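Local coordinates for conserved membrane protein (Chlamydia abortus, PDB 6GZU), which combines deubiquitinating and acetyltransferase activities as a secreted effector of the CE clan that induces Golgi fragmentation, at residues Val148-Leu153 and Ser209-Lys214; Pro224-Gly227 and Tyr233-Gln236. All coordinates share one frame; numbering follows the deposited sequence.

In the fold
From the N terminus, the chain first reaches interaction 1 at strand 146-150, inside the mixed sheet. It then runs through helix 159-174 and edge strand 188-191 and returns on helix 204-217, where Phe-211 meets Phe-150 and closes a long loop, with 55 residues between the two segments. The same helix leads into the loop holding Pro-224 and Met-226. Interaction 2 closes a short connection there, with five helical residues between its segments, onto helix 228-241. The two contacts therefore follow in series, their centres about 13 Å apart. Leu-210 joins them: its CD1 lies 3.4 Å from CE2 of Phe-234, so sheet, helix 204-217 and helix 228-241 pack in succession.

Interaction 1: Val148-Leu153 and Ser209-Lys214; sequences VFFDSL and SLFLDK
Val-148 makes the first contact, its CG1 methyl lying 4.1 Å from CE2 of Phe-211 at an oblique approach to the ring. Its branched side chain suits a strand residue that must fill space between sheet and helix. Phe-149, next along, directs its side chain away from the helix, as strand alternation requires, and packs on Thr-136 of the adjacent strand. Phe-150 turns back toward the helix and carries most of the contact. Its ring and that of Phe-211 form an offset stack, with centroids 4.6 Å apart and planes inclined by only 16°. The closest atoms are CD2 of Phe-150 and CG of Phe-211, 3.3 Å apart. The two side chains run antiparallel from their backbones, which brings CB of Phe-211 over a face of the Phe-150 ring in a CH-pi contact, 3.7 Å from the centroid. With CG of Phe-150 anti to the backbone N (chi1 176°), its ring reaches out from the sheet to the helix. This is sheet-to-helix packing in the Ulp1-like cysteine protease domain, where helix 204-217 lies against the central strands; flat phenylalanines fill the buried layer without needing polar partners. Past the stack, OD1 of Asp-151 accepts a hydrogen bond from the backbone N of Leu-153 over 2.8 Å, from above the carboxylate plane, forming an Asx turn. The same OD1 also hydrogen-bonds NE2 of His-134, and with Cys-204 these residues have geometry consistent with a Cys-His-Asp catalytic triad. The OG of Ser-152 then hydrogen-bonds OE1 of Gln-198.

Interaction 2: Pro224-Gly227 and Tyr233-Gln236; sequences PLMG and YFLQ
A Met-aromatic contact joins the loop preceding helix 228-241 to that helix: the thioether of Met-226 approaches the ring of Phe-234 obliquely. SD is 4.5 Å from the centroid of the Phe-234 ring and 31° off its normal. The nearest approach is to the root of the aromatic side chain, where SD lies 3.8 Å from CB of Phe-234. The terminal methyl approaches the ring too, CE standing 3.9 Å from CD2 of Phe-234. A bend in the methionine chain at its last torsion (chi3 -68°) brings CE back toward the ring, so that sulfur and methyl both touch the phenylalanine while the methionine chain lies roughly perpendicular to the phenylalanine side chain. Methionine fits because its flexible, polarisable thioether can follow the aromatic surface, an attraction largely of dispersion. On the helix, CG of Phe-234 is anti to the backbone N (chi1 -175°), which extends the ring toward the loop. Farther out along the ring, CD of Pro-224 comes within 4.3 Å of CZ of Phe-234, again obliquely. Proline suits this exposed position, since its compact ring offers an apolar surface and restrains the backbone that leads to Met-226. Phe-234 also packs on Tyr-221, while Met-226 touches Trp-207 of helix 204-217, so the apolar cluster continues into the preceding helix. Gly-227 follows at the N-cap position, immediately before the helix begins. The loop between helices 204-217 and 228-241 is thus held at the protein surface against the second turn of the latter helix by a Met-aromatic contact.

Interaction 1: Val148-Leu153 and Ser209-Lys214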
# COMPACT_ATOMS: atom_id res chain seq x y z
N VAL A 148 6.61 -5.23 -4.29
CA VAL A 148 6.92 -5.79 -3.00
C VAL A 148 5.65 -6.04 -2.19
O VAL A 148 4.81 -5.16 -2.06
CB VAL A 148 7.86 -4.82 -2.21
CG1 VAL A 148 8.14 -5.35 -0.77
CG2 VAL A 148 9.16 -4.66 -3.01
N PHE A 149 5.52 -7.25 -1.66
CA PHE A 149 4.38 -7.58 -0.83
C PHE A 149 4.85 -7.87 0.59
O PHE A 149 5.71 -8.77 0.82
CB PHE A 149 3.70 -8.85 -1.39
CG PHE A 149 2.60 -9.37 -0.52
CD1 PHE A 149 1.45 -8.62 -0.30
CD2 PHE A 149 2.71 -10.60 0.08
CE1 PHE A 149 0.42 -9.11 0.49
CE2 PHE A 149 1.69 -11.09 0.85
CZ PHE A 149 0.56 -10.35 1.07
N PHE A 150 4.31 -7.12 1.54
CA PHE A 150 4.63 -7.31 2.96
C PHE A 150 3.44 -7.80 3.75
O PHE A 150 2.40 -7.17 3.76
CB PHE A 150 5.13 -5.98 3.56
CG PHE A 150 5.39 -6.05 5.04
CD1 PHE A 150 4.35 -5.87 5.95
CD2 PHE A 150 6.67 -6.33 5.53
CE1 PHE A 150 4.59 -5.98 7.32
CE2 PHE A 150 6.90 -6.43 6.92
CZ PHE A 150 5.87 -6.23 7.78
N ASP A 151 3.60 -8.95 4.40
CA ASP A 151 2.62 -9.53 5.31
C ASP A 151 3.39 -9.95 6.54
O ASP A 151 4.23 -10.86 6.47
CB ASP A 151 2.00 -10.75 4.65
CG ASP A 151 1.04 -11.48 5.56
OD1 ASP A 151 0.75 -10.99 6.67
OD2 ASP A 151 0.58 -12.55 5.16
N SER A 152 3.12 -9.29 7.67
CA SER A 152 3.79 -9.62 8.92
C SER A 152 3.48 -11.03 9.39
O SER A 152 4.22 -11.56 10.24
CB SER A 152 3.47 -8.61 10.04
OG SER A 152 2.07 -8.31 10.12
N LEU A 153 2.43 -11.66 8.86
CA LEU A 153 2.14 -13.05 9.19
C LEU A 153 2.60 -14.02 8.08
O LEU A 153 2.26 -15.23 8.14
CB LEU A 153 0.65 -13.21 9.47
CG LEU A 153 0.23 -12.64 10.83
CD1 LEU A 153 -1.27 -12.76 11.06
CD2 LEU A 153 0.97 -13.32 12.00
N SER A 209 3.42 -0.43 8.60
CA SER A 209 3.81 0.98 8.60
C SER A 209 5.29 1.14 8.93
O SER A 209 6.01 1.94 8.29
CB SER A 209 2.95 1.76 9.61
OG SER A 209 1.59 1.73 9.21
N LEU A 210 5.77 0.37 9.92
CA LEU A 210 7.20 0.34 10.23
C LEU A 210 7.99 -0.15 9.01
O LEU A 210 9.04 0.40 8.66
CB LEU A 210 7.47 -0.58 11.44
CG LEU A 210 8.86 -0.83 12.03
CD1 LEU A 210 8.70 -1.45 13.44
CD2 LEU A 210 9.70 -1.78 11.16
N PHE A 211 7.51 -1.20 8.36
CA PHE A 211 8.22 -1.70 7.19
C PHE A 211 8.37 -0.62 6.12
O PHE A 211 9.47 -0.44 5.56
CB PHE A 211 7.56 -2.95 6.60
CG PHE A 211 8.23 -3.43 5.35
CD1 PHE A 211 9.48 -4.05 5.43
CD2 PHE A 211 7.66 -3.15 4.12
CE1 PHE A 211 10.17 -4.44 4.29
CE2 PHE A 211 8.30 -3.55 2.95
CZ PHE A 211 9.57 -4.21 3.04
N LEU A 212 7.28 0.05 5.80
CA LEU A 212 7.36 1.05 4.73
C LEU A 212 8.34 2.15 5.14
O LEU A 212 9.12 2.65 4.32
CB LEU A 212 6.00 1.66 4.42
CG LEU A 212 6.03 2.68 3.27
CD1 LEU A 212 6.45 2.01 1.96
CD2 LEU A 212 4.65 3.26 3.14
N ASP A 213 8.28 2.58 6.40
CA ASP A 213 9.20 3.56 6.96
C ASP A 213 10.66 3.19 6.65
O ASP A 213 11.42 3.99 6.10
CB ASP A 213 8.97 3.59 8.46
CG ASP A 213 9.32 4.89 9.07
OD1 ASP A 213 10.50 5.30 8.95
OD2 ASP A 213 8.44 5.50 9.69
N LYS A 214 11.03 1.96 6.95
CA LYS A 214 12.38 1.51 6.72
C LYS A 214 12.70 1.26 5.26
O LYS A 214 13.80 1.54 4.82
CB LYS A 214 12.60 0.24 7.52
CG LYS A 214 12.26 0.37 8.99
CD LYS A 214 13.48 0.57 9.79
CE LYS A 214 13.09 0.63 11.25
NZ LYS A 214 14.08 1.33 12.10

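Interaction 2: Pro224-Gly227 and Tyr233-Gln236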
# COMPACT_ATOMS: atom_id res chain seq x y z
N PRO A 224 14.02 -7.84 11.09
CA PRO A 224 14.78 -8.94 11.66
C PRO A 224 13.89 -10.02 12.26
O PRO A 224 12.76 -9.74 12.68
CB PRO A 224 15.60 -8.24 12.74
CG PRO A 224 14.73 -7.12 13.18
CD PRO A 224 14.11 -6.61 11.90
N LEU A 225 14.41 -11.24 12.29
CA LEU A 225 13.78 -12.34 12.99
C LEU A 225 14.12 -12.13 14.46
O LEU A 225 15.30 -12.00 14.83
CB LEU A 225 14.39 -13.64 12.49
CG LEU A 225 13.67 -14.95 12.80
CD1 LEU A 225 12.18 -14.74 13.04
CD2 LEU A 225 13.88 -15.87 11.62
N MET A 226 13.09 -12.07 15.30
CA MET A 226 13.27 -11.71 16.70
C MET A 226 12.50 -12.65 17.58
O MET A 226 11.55 -13.27 17.13
CB MET A 226 12.75 -10.29 16.93
CG MET A 226 13.64 -9.22 16.33
SD MET A 226 12.88 -7.61 16.48
CE MET A 226 11.49 -7.82 15.36
N GLY A 227 12.91 -12.76 18.84
CA GLY A 227 12.05 -13.37 19.83
C GLY A 227 10.76 -12.57 20.02
O GLY A 227 10.68 -11.40 19.63
N TYR A 233 9.25 -5.09 21.96
CA TYR A 233 10.06 -3.91 22.30
C TYR A 233 10.42 -3.10 21.06
O TYR A 233 10.46 -1.87 21.10
CB TYR A 233 11.34 -4.33 23.04
CG TYR A 233 11.24 -4.30 24.54
CD1 TYR A 233 10.16 -4.90 25.20
CD2 TYR A 233 12.24 -3.70 25.30
CE1 TYR A 233 10.06 -4.90 26.60
N PHE A 234 10.66 -3.81 19.95
CA PHE A 234 10.97 -3.20 18.65
C PHE A 234 9.81 -2.33 18.16
O PHE A 234 10.01 -1.18 17.74
CB PHE A 234 11.28 -4.31 17.65
CG PHE A 234 11.73 -3.83 16.29
CD1 PHE A 234 13.00 -3.31 16.11
CD2 PHE A 234 10.91 -3.99 15.19
CE1 PHE A 234 13.42 -2.90 14.84
CE2 PHE A 234 11.33 -3.59 13.91
CZ PHE A 234 12.58 -3.04 13.74
N LEU A 235 8.61 -2.88 18.20
CA LEU A 235 7.41 -2.15 17.77
C LEU A 235 7.16 -0.98 18.69
O LEU A 235 6.75 0.09 18.25
CB LEU A 235 6.19 -3.09 17.84
CG LEU A 235 5.14 -3.18 16.75
CD1 LEU A 235 5.80 -3.36 15.36
CD2 LEU A 235 4.25 -4.37 17.08
N GLN A 236 7.35 -1.18 19.99
CA GLN A 236 7.12 -0.11 20.94
C GLN A 236 8.06 1.06 20.67
O GLN A 236 7.65 2.22 20.78
CB GLN A 236 7.36 -0.59 22.36
CG GLN A 236 7.03 0.43 23.39
CD GLN A 236 5.55 0.39 23.74
OE1 GLN A 236 4.69 0.74 22.92
NE2 GLN A 236 5.25 -0.06 24.97